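Local coordinates for protein thioredoxin peroxidase 2 (Plasmodium falciparum, PDB 2C0D) that probably reduces hydrogen peroxide and organic hydroperoxides to water and alcohols, as a thioredoxin-dependent mitochondrial 2-Cys peroxiredoxin, at residues B[31-36]-B[49-54]; B[55-60]-B[90-95]; B[59-64]-B[150-155]; B[84-89]-B[174-179]. One frame throughout, in Å; residues are numbered along the deposited sequence. Where two conformers were deposited one is given.

How the interactions relate
From the N terminus, interaction 1 comes first: it closes the twelve residues 37-48 at the open end of the hairpin formed by strands 35-39 and 45-49, and is complete before the others begin. Interactions 2 and 3 then start from the same strand, 58-63, and share Cys59 and Cys60. Interaction 2 returns after two helices to strand 91-97; interaction 3 spans a much longer loop to strand 144-152, with residues 90-95 inside it. Interaction 4 opens within the loop of interaction 2 and ends beyond residue 155, thus crossing both. Phe53 packs on Cys59 and Glu92, tying interaction 1 to the sheet, while Val91, Cys60 and Ile151 meet the helices of interaction 4.

Interaction 1 (B[31-36]-B[49-54])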
# COMPACT_ATOMS: atom_id res chain seq x y z
N ALA B 31 -1.37 -16.27 -0.81
CA ALA B 31 -2.45 -15.61 -0.08
C ALA B 31 -3.18 -16.61 0.83
O ALA B 31 -3.36 -17.77 0.49
CB ALA B 31 -3.42 -15.00 -1.07
N TYR B 32 -3.60 -16.12 1.99
CA TYR B 32 -4.43 -16.91 2.89
C TYR B 32 -5.73 -17.28 2.21
O TYR B 32 -6.52 -16.41 1.81
CB TYR B 32 -4.69 -16.10 4.17
CG TYR B 32 -5.68 -16.77 5.12
CD1 TYR B 32 -5.33 -17.96 5.81
CD2 TYR B 32 -6.93 -16.22 5.36
CE1 TYR B 32 -6.22 -18.58 6.70
CE2 TYR B 32 -7.84 -16.84 6.28
CZ TYR B 32 -7.46 -18.02 6.92
OH TYR B 32 -8.33 -18.66 7.83
N ASN B 33 -5.96 -18.59 2.10
CA ASN B 33 -7.10 -19.12 1.39
C ASN B 33 -8.29 -19.29 2.34
O ASN B 33 -8.46 -20.33 2.95
CB ASN B 33 -6.72 -20.50 0.81
CG ASN B 33 -7.80 -21.12 -0.04
OD1 ASN B 33 -8.77 -20.46 -0.47
ND2 ASN B 33 -7.63 -22.44 -0.31
N PHE B 34 -9.14 -18.29 2.41
CA PHE B 34 -10.26 -18.35 3.36
C PHE B 34 -11.47 -19.02 2.76
O PHE B 34 -11.59 -19.16 1.55
CB PHE B 34 -10.62 -16.95 3.81
CG PHE B 34 -10.95 -15.99 2.70
CD1 PHE B 34 -12.25 -15.90 2.19
CD2 PHE B 34 -9.96 -15.16 2.17
CE1 PHE B 34 -12.54 -15.00 1.18
CE2 PHE B 34 -10.24 -14.27 1.18
CZ PHE B 34 -11.54 -14.18 0.68
N THR B 35 -12.37 -19.45 3.65
CA THR B 35 -13.72 -19.85 3.27
C THR B 35 -14.67 -19.10 4.22
O THR B 35 -14.48 -19.08 5.46
CB THR B 35 -13.96 -21.39 3.34
OG1 THR B 35 -13.07 -22.07 2.45
CG2 THR B 35 -15.38 -21.71 2.89
N ALA B 36 -15.65 -18.41 3.64
CA ALA B 36 -16.53 -17.58 4.45
C ALA B 36 -17.83 -17.45 3.69
O ALA B 36 -17.86 -17.66 2.48
CB ALA B 36 -15.92 -16.18 4.69
N ASP B 49 -14.72 -18.91 -1.57
CA ASP B 49 -13.51 -19.69 -1.38
C ASP B 49 -12.46 -19.05 -2.27
O ASP B 49 -12.62 -19.07 -3.49
CB ASP B 49 -13.80 -21.12 -1.88
CG ASP B 49 -12.60 -22.04 -1.82
OD1 ASP B 49 -11.55 -21.63 -1.25
OD2 ASP B 49 -12.71 -23.18 -2.35
N LEU B 50 -11.40 -18.50 -1.68
CA LEU B 50 -10.41 -17.76 -2.48
C LEU B 50 -9.81 -18.67 -3.53
O LEU B 50 -9.56 -18.25 -4.67
CB LEU B 50 -9.31 -17.15 -1.61
CG LEU B 50 -8.52 -16.02 -2.28
CD1 LEU B 50 -9.51 -14.89 -2.67
CD2 LEU B 50 -7.42 -15.50 -1.33
N SER B 51 -9.61 -19.94 -3.17
CA SER B 51 -8.92 -20.85 -4.08
C SER B 51 -9.71 -21.13 -5.33
O SER B 51 -9.13 -21.55 -6.34
CB SER B 51 -8.50 -22.16 -3.39
OG SER B 51 -9.62 -22.91 -3.03
N SER B 52 -11.01 -20.83 -5.32
CA SER B 52 -11.82 -21.02 -6.53
C SER B 52 -11.42 -20.12 -7.70
O SER B 52 -11.75 -20.43 -8.85
CB SER B 52 -13.32 -20.87 -6.25
OG SER B 52 -13.70 -19.53 -6.00
N PHE B 53 -10.72 -19.03 -7.42
CA PHE B 53 -10.35 -18.08 -8.47
C PHE B 53 -8.99 -18.42 -9.10
O PHE B 53 -8.61 -17.84 -10.12
CB PHE B 53 -10.38 -16.65 -7.91
CG PHE B 53 -11.74 -16.25 -7.38
CD1 PHE B 53 -12.78 -15.96 -8.27
CD2 PHE B 53 -12.00 -16.20 -6.01
CE1 PHE B 53 -14.06 -15.61 -7.81
CE2 PHE B 53 -13.29 -15.83 -5.52
CZ PHE B 53 -14.32 -15.54 -6.44
N ILE B 54 -8.28 -19.36 -8.50
CA ILE B 54 -6.96 -19.75 -9.01
C ILE B 54 -7.06 -20.24 -10.44
O ILE B 54 -7.94 -21.05 -10.77
CB ILE B 54 -6.30 -20.87 -8.15
CG1 ILE B 54 -5.93 -20.34 -6.79
CG2 ILE B 54 -5.07 -21.49 -8.88
CD1 ILE B 54 -4.86 -19.33 -6.83
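Leu50 N donates to Phe34 O over 3.3 Å, a fairly straight bond (163°). Ser51 N, the next amide, serves two side-chain oxygens. It reaches Asn33 OD1 at 2.9 Å, although the bent geometry makes this a weak bond, and it also bonds Asp49 OD1, closing an Asx turn. Ser51 OG joins Asp49 OD1 at 2.9 Å, arriving on the same face of the carboxylate as the amide. Asn33 is carried to this site by a CG anti to the backbone N (chi1 -176°), and its amide plane lies nearly parallel to the carboxylate of Asp49. Next to it, Thr35 and Asp49 form a non-hydrogen-bonded antiparallel pair at the end of the hairpin of strands 35-39 and 45-49. Beneath the polar layer, Leu50 sits against Phe34, with CB over the outer part of one ring face and CD1 4.0 Å from Phe34 CE2. Its other methyl, CD2, meets Ala31 CB, also at 4.0 Å. Asn33 OD1 and Asp49 OD1, both acceptors, stand only 3.1 Å apart; their closeness is probably made tolerable by the Ser51 N-H that both of them engage.

Interaction 2 (B[55-60]-B[90-95]); sequences GQKYCC and NVELLG
Lys57 NZ is held by two partners, Glu92 OE1 at 2.8 Å in a salt bridge and a water that in turn donates to Val91 O. The ammonium group meets OE1 nearly along its C-O axis, and both chains bend to get there: Lys57 at chi3 (77°) and Glu92 at chi2 (83°). On the way, the lysine passes Asn90, its CG 3.6 Å from Asn90 OD1. The amide of Asn90 is itself occupied, for ND2 donates to a lone pair of Gln56 O at 2.9 Å, tilted modestly out of its own amide plane.

Beyond this polar end the backbones pair as parallel strands. Asn90 O accepts from Tyr58 N, Tyr58 O from Glu92 N at 2.8 Å, Glu92 O from Cys60 N, and Cys60 O from Leu94 N. Tyr58, Val91, Cys60 and Leu93 lie on one face of the sheet, where Val91 splits its branches: CG2 lies 3.9 Å from Tyr58 CB, and CG1 packs on Cys60 CB. Cys60 SG continues the row to Leu93 CD1 at 3.7 Å. Tyr58 also brings its ring edge to Asn90 O in plane, while its hydroxyl bonds Asp186 of helix 172-188.

Asn90, with positive phi, is the C-prime residue of the Schellman motif ending helix 83-88, from which the chain turns straight into strand 91-97. Parallel strands joined through helices in this way form the beta-alpha-beta crossover of the thioredoxin fold on which peroxiredoxins are built.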
# COMPACT_ATOMS: atom_id res chain seq x y z
N GLY B 55 -6.14 -19.76 -11.26
CA GLY B 55 -6.10 -20.09 -12.66
C GLY B 55 -7.25 -19.49 -13.43
O GLY B 55 -7.39 -19.74 -14.63
N GLN B 56 -8.09 -18.69 -12.76
CA GLN B 56 -9.25 -18.10 -13.41
C GLN B 56 -9.26 -16.58 -13.46
O GLN B 56 -9.49 -15.98 -14.53
CB GLN B 56 -10.53 -18.56 -12.69
CG GLN B 56 -10.74 -20.07 -12.71
CD GLN B 56 -10.82 -20.61 -14.12
OE1 GLN B 56 -11.40 -19.98 -15.01
NE2 GLN B 56 -10.24 -21.80 -14.34
N LYS B 57 -9.05 -15.95 -12.30
CA LYS B 57 -9.26 -14.52 -12.13
C LYS B 57 -8.26 -13.96 -11.10
O LYS B 57 -7.83 -14.69 -10.19
CB LYS B 57 -10.65 -14.25 -11.54
CG LYS B 57 -11.82 -14.84 -12.32
CD LYS B 57 -13.11 -14.37 -11.72
CE LYS B 57 -13.35 -12.96 -12.15
NZ LYS B 57 -14.80 -12.74 -12.06
N TYR B 58 -7.91 -12.69 -11.27
CA TYR B 58 -7.26 -11.91 -10.21
C TYR B 58 -8.32 -11.61 -9.16
O TYR B 58 -9.52 -11.65 -9.48
CB TYR B 58 -6.76 -10.57 -10.75
CG TYR B 58 -5.62 -10.70 -11.73
CD1 TYR B 58 -4.30 -10.63 -11.30
CD2 TYR B 58 -5.87 -10.88 -13.09
CE1 TYR B 58 -3.24 -10.76 -12.21
CE2 TYR B 58 -4.82 -11.01 -14.02
CZ TYR B 58 -3.52 -10.95 -13.56
OH TYR B 58 -2.49 -11.06 -14.46
N CYS B 59 -7.90 -11.34 -7.92
CA CYS B 59 -8.83 -10.87 -6.89
C CYS B 59 -8.35 -9.55 -6.32
O CYS B 59 -7.14 -9.34 -6.18
CB CYS B 59 -8.91 -11.86 -5.74
SG CYS B 59 -9.68 -13.41 -6.24
N CYS B 60 -9.29 -8.68 -5.97
CA CYS B 60 -8.96 -7.46 -5.23
C CYS B 60 -9.74 -7.59 -3.91
O CYS B 60 -10.96 -7.64 -3.93
CB CYS B 60 -9.38 -6.21 -6.02
SG CYS B 60 -9.16 -4.71 -5.09
N ASN B 90 -10.59 -8.81 -15.66
CA ASN B 90 -10.67 -10.15 -15.13
C ASN B 90 -10.31 -10.16 -13.63
O ASN B 90 -9.58 -11.03 -13.18
CB ASN B 90 -9.75 -11.10 -15.89
CG ASN B 90 -10.12 -12.56 -15.68
OD1 ASN B 90 -11.27 -12.86 -15.31
ND2 ASN B 90 -9.16 -13.46 -15.89
N VAL B 91 -10.83 -9.19 -12.88
CA VAL B 91 -10.59 -9.08 -11.44
C VAL B 91 -11.91 -9.28 -10.69
O VAL B 91 -12.89 -8.57 -10.95
CB VAL B 91 -10.01 -7.69 -11.04
CG1 VAL B 91 -9.78 -7.63 -9.48
CG2 VAL B 91 -8.73 -7.41 -11.79
N GLU B 92 -11.92 -10.24 -9.76
CA GLU B 92 -13.04 -10.38 -8.82
C GLU B 92 -12.84 -9.41 -7.64
O GLU B 92 -11.85 -9.54 -6.89
CB GLU B 92 -13.09 -11.83 -8.30
CG GLU B 92 -14.34 -12.11 -7.41
CD GLU B 92 -15.63 -12.44 -8.17
OE1 GLU B 92 -15.56 -12.71 -9.40
OE2 GLU B 92 -16.73 -12.47 -7.52
N LEU B 93 -13.76 -8.45 -7.47
CA LEU B 93 -13.71 -7.53 -6.31
C LEU B 93 -14.46 -8.15 -5.13
O LEU B 93 -15.66 -8.51 -5.26
CB LEU B 93 -14.33 -6.18 -6.67
CG LEU B 93 -14.32 -5.13 -5.56
CD1 LEU B 93 -12.86 -4.79 -5.12
CD2 LEU B 93 -15.07 -3.85 -6.06
N LEU B 94 -13.79 -8.28 -3.99
CA LEU B 94 -14.46 -8.80 -2.78
C LEU B 94 -14.34 -7.79 -1.62
O LEU B 94 -13.21 -7.45 -1.19
CB LEU B 94 -13.83 -10.12 -2.34
CG LEU B 94 -13.87 -11.24 -3.41
CD1 LEU B 94 -13.09 -12.44 -2.93
CD2 LEU B 94 -15.30 -11.62 -3.78
N GLY B 95 -15.50 -7.31 -1.14
CA GLY B 95 -15.47 -6.44 0.04
C GLY B 95 -15.46 -7.36 1.24
O GLY B 95 -16.14 -8.41 1.26
O HOH W 1 -14.72 -9.88 -12.87

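Interaction 3 (B[59-64]-B[150-155]); sequences CCLLFY and FIIDKN
Phe150 loses the most surface in this contact, and Leu61 pairs with it through both backbone groups: Leu61 N donates to Phe150 O at 2.8 Å, and Phe150 N to Leu61 O at 3.0 Å. That carbonyl oxygen of Leu61 also lies at the edge of the Phe150 ring, near its plane. Further out, Phe150 CD2 touches Phe63 CE2 at 3.6 Å. The two rings are nearly perpendicular (83°) yet meet rim to rim, neither lying over the other's face.

Two residues along, Cys59 and Ile152 make the second hydrogen-bonded antiparallel pair, with Ile152 N to Cys59 O at 2.8 Å and Cys59 N to Ile152 O at 2.9 Å. Their CB atoms are in contact on the face that also carries Leu61 and Phe150. Between the two pairs stands the non-hydrogen-bonded pair Cys60 and Ile151, pointing to the other face, where Ile151 CD1 reaches Cys60 SG at 3.6 Å.

Strand 58-63 is thus flanked by strand 144-152 on one edge and strand 91-97 on the other. Tyr136 packs edge-to-face with Phe150 on the first face, while Ile151 on the second is met by Ile179 of helix 172-188.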
# COMPACT_ATOMS: atom_id res chain seq x y z
N CYS B 59 -7.90 -11.34 -7.92
CA CYS B 59 -8.83 -10.87 -6.89
C CYS B 59 -8.35 -9.55 -6.32
O CYS B 59 -7.14 -9.34 -6.18
CB CYS B 59 -8.91 -11.86 -5.74
SG CYS B 59 -9.68 -13.41 -6.24
N CYS B 60 -9.29 -8.68 -5.97
CA CYS B 60 -8.96 -7.46 -5.23
C CYS B 60 -9.74 -7.59 -3.91
O CYS B 60 -10.96 -7.64 -3.93
CB CYS B 60 -9.38 -6.21 -6.02
SG CYS B 60 -9.16 -4.71 -5.09
N LEU B 61 -9.02 -7.73 -2.80
CA LEU B 61 -9.68 -7.82 -1.49
C LEU B 61 -9.75 -6.42 -0.90
O LEU B 61 -8.69 -5.78 -0.69
CB LEU B 61 -8.90 -8.71 -0.53
CG LEU B 61 -8.54 -10.09 -1.05
CD1 LEU B 61 -7.87 -10.94 0.04
CD2 LEU B 61 -9.78 -10.81 -1.67
N LEU B 62 -10.94 -5.95 -0.58
CA LEU B 62 -11.12 -4.61 -0.07
C LEU B 62 -11.68 -4.73 1.36
O LEU B 62 -12.88 -5.00 1.53
CB LEU B 62 -12.11 -3.86 -0.98
CG LEU B 62 -12.44 -2.39 -0.69
CD1 LEU B 62 -11.28 -1.47 -1.06
CD2 LEU B 62 -13.69 -1.99 -1.48
N PHE B 63 -10.82 -4.53 2.36
CA PHE B 63 -11.27 -4.63 3.77
C PHE B 63 -11.74 -3.26 4.27
O PHE B 63 -11.20 -2.20 3.87
CB PHE B 63 -10.09 -5.04 4.66
CG PHE B 63 -9.65 -6.47 4.48
CD1 PHE B 63 -10.15 -7.47 5.34
CD2 PHE B 63 -8.72 -6.80 3.50
CE1 PHE B 63 -9.72 -8.79 5.20
CE2 PHE B 63 -8.27 -8.12 3.36
CZ PHE B 63 -8.76 -9.11 4.22
N TYR B 64 -12.73 -3.27 5.16
CA TYR B 64 -13.21 -1.96 5.70
C TYR B 64 -13.94 -2.20 7.01
O TYR B 64 -14.35 -3.35 7.30
CB TYR B 64 -14.15 -1.25 4.70
CG TYR B 64 -15.27 -2.16 4.28
CD1 TYR B 64 -16.45 -2.30 5.07
CD2 TYR B 64 -15.14 -2.94 3.12
CE1 TYR B 64 -17.45 -3.20 4.70
CE2 TYR B 64 -16.13 -3.85 2.76
CZ TYR B 64 -17.26 -3.98 3.54
OH TYR B 64 -18.20 -4.91 3.10
N PHE B 150 -5.75 -5.62 -1.03
CA PHE B 150 -4.74 -6.57 -1.56
C PHE B 150 -5.10 -6.99 -2.96
O PHE B 150 -6.29 -7.20 -3.26
CB PHE B 150 -4.71 -7.83 -0.66
CG PHE B 150 -4.30 -7.51 0.77
CD1 PHE B 150 -2.95 -7.64 1.15
CD2 PHE B 150 -5.22 -7.04 1.70
CE1 PHE B 150 -2.56 -7.35 2.46
CE2 PHE B 150 -4.83 -6.71 3.00
CZ PHE B 150 -3.50 -6.85 3.38
N ILE B 151 -4.10 -7.20 -3.81
CA ILE B 151 -4.36 -7.76 -5.13
C ILE B 151 -3.72 -9.13 -5.15
O ILE B 151 -2.50 -9.28 -4.83
CB ILE B 151 -3.77 -6.87 -6.26
CG1 ILE B 151 -4.34 -5.45 -6.22
CG2 ILE B 151 -3.95 -7.56 -7.67
CD1 ILE B 151 -5.84 -5.42 -6.35
N ILE B 152 -4.51 -10.12 -5.54
CA ILE B 152 -4.11 -11.53 -5.59
C ILE B 152 -4.04 -11.96 -7.07
O ILE B 152 -4.99 -11.72 -7.82
CB ILE B 152 -5.19 -12.39 -4.86
CG1 ILE B 152 -5.52 -11.80 -3.47
CG2 ILE B 152 -4.80 -13.89 -4.82
CD1 ILE B 152 -4.36 -11.74 -2.50
N ASP B 153 -2.95 -12.58 -7.50
CA ASP B 153 -2.90 -12.95 -8.93
C ASP B 153 -3.54 -14.32 -9.20
O ASP B 153 -4.11 -14.97 -8.30
CB ASP B 153 -1.45 -12.80 -9.48
CG ASP B 153 -0.50 -13.88 -8.96
OD1 ASP B 153 -0.99 -14.91 -8.40
OD2 ASP B 153 0.74 -13.74 -9.11
N LYS B 154 -3.45 -14.77 -10.45
CA LYS B 154 -4.09 -16.02 -10.85
C LYS B 154 -3.39 -17.29 -10.30
O LYS B 154 -3.95 -18.38 -10.42
CB LYS B 154 -4.23 -16.10 -12.37
CG LYS B 154 -5.15 -15.03 -12.95
CD LYS B 154 -5.37 -15.18 -14.48
CE LYS B 154 -4.19 -14.58 -15.27
NZ LYS B 154 -4.39 -14.79 -16.74
N ASN B 155 -2.19 -17.13 -9.72
CA ASN B 155 -1.48 -18.19 -9.04
C ASN B 155 -1.73 -18.18 -7.53
O ASN B 155 -1.19 -19.01 -6.80
CB ASN B 155 0.02 -18.10 -9.34
CG ASN B 155 0.33 -18.44 -10.80
OD1 ASN B 155 -0.31 -19.31 -11.39
ND2 ASN B 155 1.29 -17.72 -11.39

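Interaction 4 (B[84-89]-B[174-179]); sequences KDFENK and EVLRTI
Asp85 meets Leu176 through its CB, which lies 3.7 Å from Leu176 CD1; the apolar root of the side chain, and not its carboxylate, makes the closest approach. Phe86 follows with the main packing. Leu176 CD2 sits squarely over the centre of its ring, 3.8 Å from the centroid and 4° off the ring normal, a CH-pi contact that brings all six ring carbons to similar distances from one methyl. With Phe86 CG beside the backbone N (chi1 -67°), the ring is carried from the side of its helix across to the second one. Its CE1 touches Ile179 CD1 at 3.7 Å, and Val175 CG1 approaches from the edge, near the ring plane, 4.1 Å from CE1.

The helical segments 84-88 and 174-179 run parallel, with axes 11.0 Å apart at their closest, and lie side by side against one face of the central sheet, in the manner of a thioredoxin-like alpha/beta fold. Phe86 and Ile179 both rest on Val91 of strand 91-97, and Val175 on Leu149 of strand 144-152.

Lys89, the first residue to leave helical backbone angles, reaches over the outer side of Leu176. Its extended chain lays CD 4.0 Å from Ile179 CG2 and CE 3.8 Å from Leu176 CD2, before a bend at chi4 (-65°) turns NZ to a salt bridge with Asp180, one residue beyond Ile179.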
# COMPACT_ATOMS: atom_id res chain seq x y z
N LYS B 84 -17.43 -2.42 -13.78
CA LYS B 84 -17.15 -3.03 -15.09
C LYS B 84 -15.67 -2.90 -15.49
O LYS B 84 -15.17 -3.73 -16.26
CB LYS B 84 -18.11 -2.47 -16.18
CG LYS B 84 -19.60 -2.75 -15.86
CD LYS B 84 -19.92 -4.23 -15.78
CE LYS B 84 -21.27 -4.47 -15.12
NZ LYS B 84 -21.69 -5.87 -15.32
N ASP B 85 -14.98 -1.89 -14.97
CA ASP B 85 -13.51 -1.79 -15.17
C ASP B 85 -12.76 -2.95 -14.50
O ASP B 85 -11.79 -3.50 -15.07
CB ASP B 85 -13.00 -0.47 -14.64
CG ASP B 85 -13.51 0.72 -15.45
OD1 ASP B 85 -13.40 0.68 -16.71
OD2 ASP B 85 -14.04 1.67 -14.85
N PHE B 86 -13.20 -3.35 -13.31
CA PHE B 86 -12.67 -4.59 -12.71
C PHE B 86 -12.99 -5.81 -13.55
O PHE B 86 -12.11 -6.63 -13.82
CB PHE B 86 -13.16 -4.81 -11.25
CG PHE B 86 -12.62 -3.78 -10.28
CD1 PHE B 86 -11.46 -4.03 -9.56
CD2 PHE B 86 -13.27 -2.57 -10.07
CE1 PHE B 86 -10.94 -3.08 -8.65
CE2 PHE B 86 -12.75 -1.60 -9.14
CZ PHE B 86 -11.56 -1.87 -8.44
N GLU B 87 -14.25 -5.93 -14.01
CA GLU B 87 -14.63 -7.03 -14.87
C GLU B 87 -13.81 -7.09 -16.17
O GLU B 87 -13.36 -8.19 -16.58
CB GLU B 87 -16.13 -6.94 -15.18
CG GLU B 87 -16.98 -7.23 -13.94
CD GLU B 87 -18.45 -7.35 -14.27
OE1 GLU B 87 -18.77 -7.77 -15.41
OE2 GLU B 87 -19.28 -7.04 -13.38
N ASN B 88 -13.56 -5.94 -16.78
CA ASN B 88 -12.78 -5.87 -18.03
C ASN B 88 -11.35 -6.38 -17.83
O ASN B 88 -10.75 -6.91 -18.75
CB ASN B 88 -12.71 -4.44 -18.55
CG ASN B 88 -14.06 -3.91 -19.05
OD1 ASN B 88 -14.97 -4.69 -19.36
ND2 ASN B 88 -14.20 -2.59 -19.09
N LYS B 89 -10.85 -6.22 -16.61
CA LYS B 89 -9.51 -6.68 -16.27
C LYS B 89 -9.45 -8.09 -15.67
O LYS B 89 -8.37 -8.54 -15.24
CB LYS B 89 -8.85 -5.65 -15.34
CG LYS B 89 -8.74 -4.27 -15.98
CD LYS B 89 -8.20 -3.24 -14.98
CE LYS B 89 -8.55 -1.80 -15.40
NZ LYS B 89 -7.90 -1.39 -16.69
N GLU B 174 -6.77 4.93 -8.78
CA GLU B 174 -5.43 4.47 -8.36
C GLU B 174 -5.34 2.95 -8.29
O GLU B 174 -4.34 2.37 -8.72
CB GLU B 174 -5.01 5.05 -7.00
CG GLU B 174 -4.75 6.55 -7.02
N VAL B 175 -6.38 2.31 -7.76
CA VAL B 175 -6.42 0.84 -7.66
C VAL B 175 -6.39 0.19 -9.02
O VAL B 175 -5.65 -0.78 -9.26
CB VAL B 175 -7.65 0.39 -6.82
CG1 VAL B 175 -7.83 -1.12 -6.83
CG2 VAL B 175 -7.45 0.90 -5.42
N LEU B 176 -7.15 0.76 -9.95
CA LEU B 176 -7.22 0.20 -11.29
C LEU B 176 -5.86 0.36 -12.00
O LEU B 176 -5.45 -0.55 -12.71
CB LEU B 176 -8.36 0.83 -12.10
CG LEU B 176 -9.74 0.35 -11.61
CD1 LEU B 176 -10.86 1.29 -12.17
CD2 LEU B 176 -9.99 -1.07 -12.00
N ARG B 177 -5.16 1.47 -11.79
CA ARG B 177 -3.79 1.63 -12.36
C ARG B 177 -2.78 0.63 -11.80
O ARG B 177 -1.92 0.08 -12.54
CB ARG B 177 -3.29 3.05 -12.13
CG ARG B 177 -4.03 4.06 -13.00
N THR B 178 -2.88 0.40 -10.49
CA THR B 178 -2.10 -0.64 -9.82
C THR B 178 -2.35 -2.02 -10.44
O THR B 178 -1.40 -2.79 -10.75
CB THR B 178 -2.41 -0.64 -8.31
OG1 THR B 178 -1.98 0.62 -7.75
CG2 THR B 178 -1.69 -1.78 -7.61
N ILE B 179 -3.62 -2.37 -10.62
CA ILE B 179 -3.97 -3.61 -11.29
C ILE B 179 -3.38 -3.66 -12.70
O ILE B 179 -2.76 -4.66 -13.07
CB ILE B 179 -5.51 -3.81 -11.32
CG1 ILE B 179 -5.99 -4.08 -9.88
CG2 ILE B 179 -5.87 -4.96 -12.26
CD1 ILE B 179 -7.54 -3.95 -9.69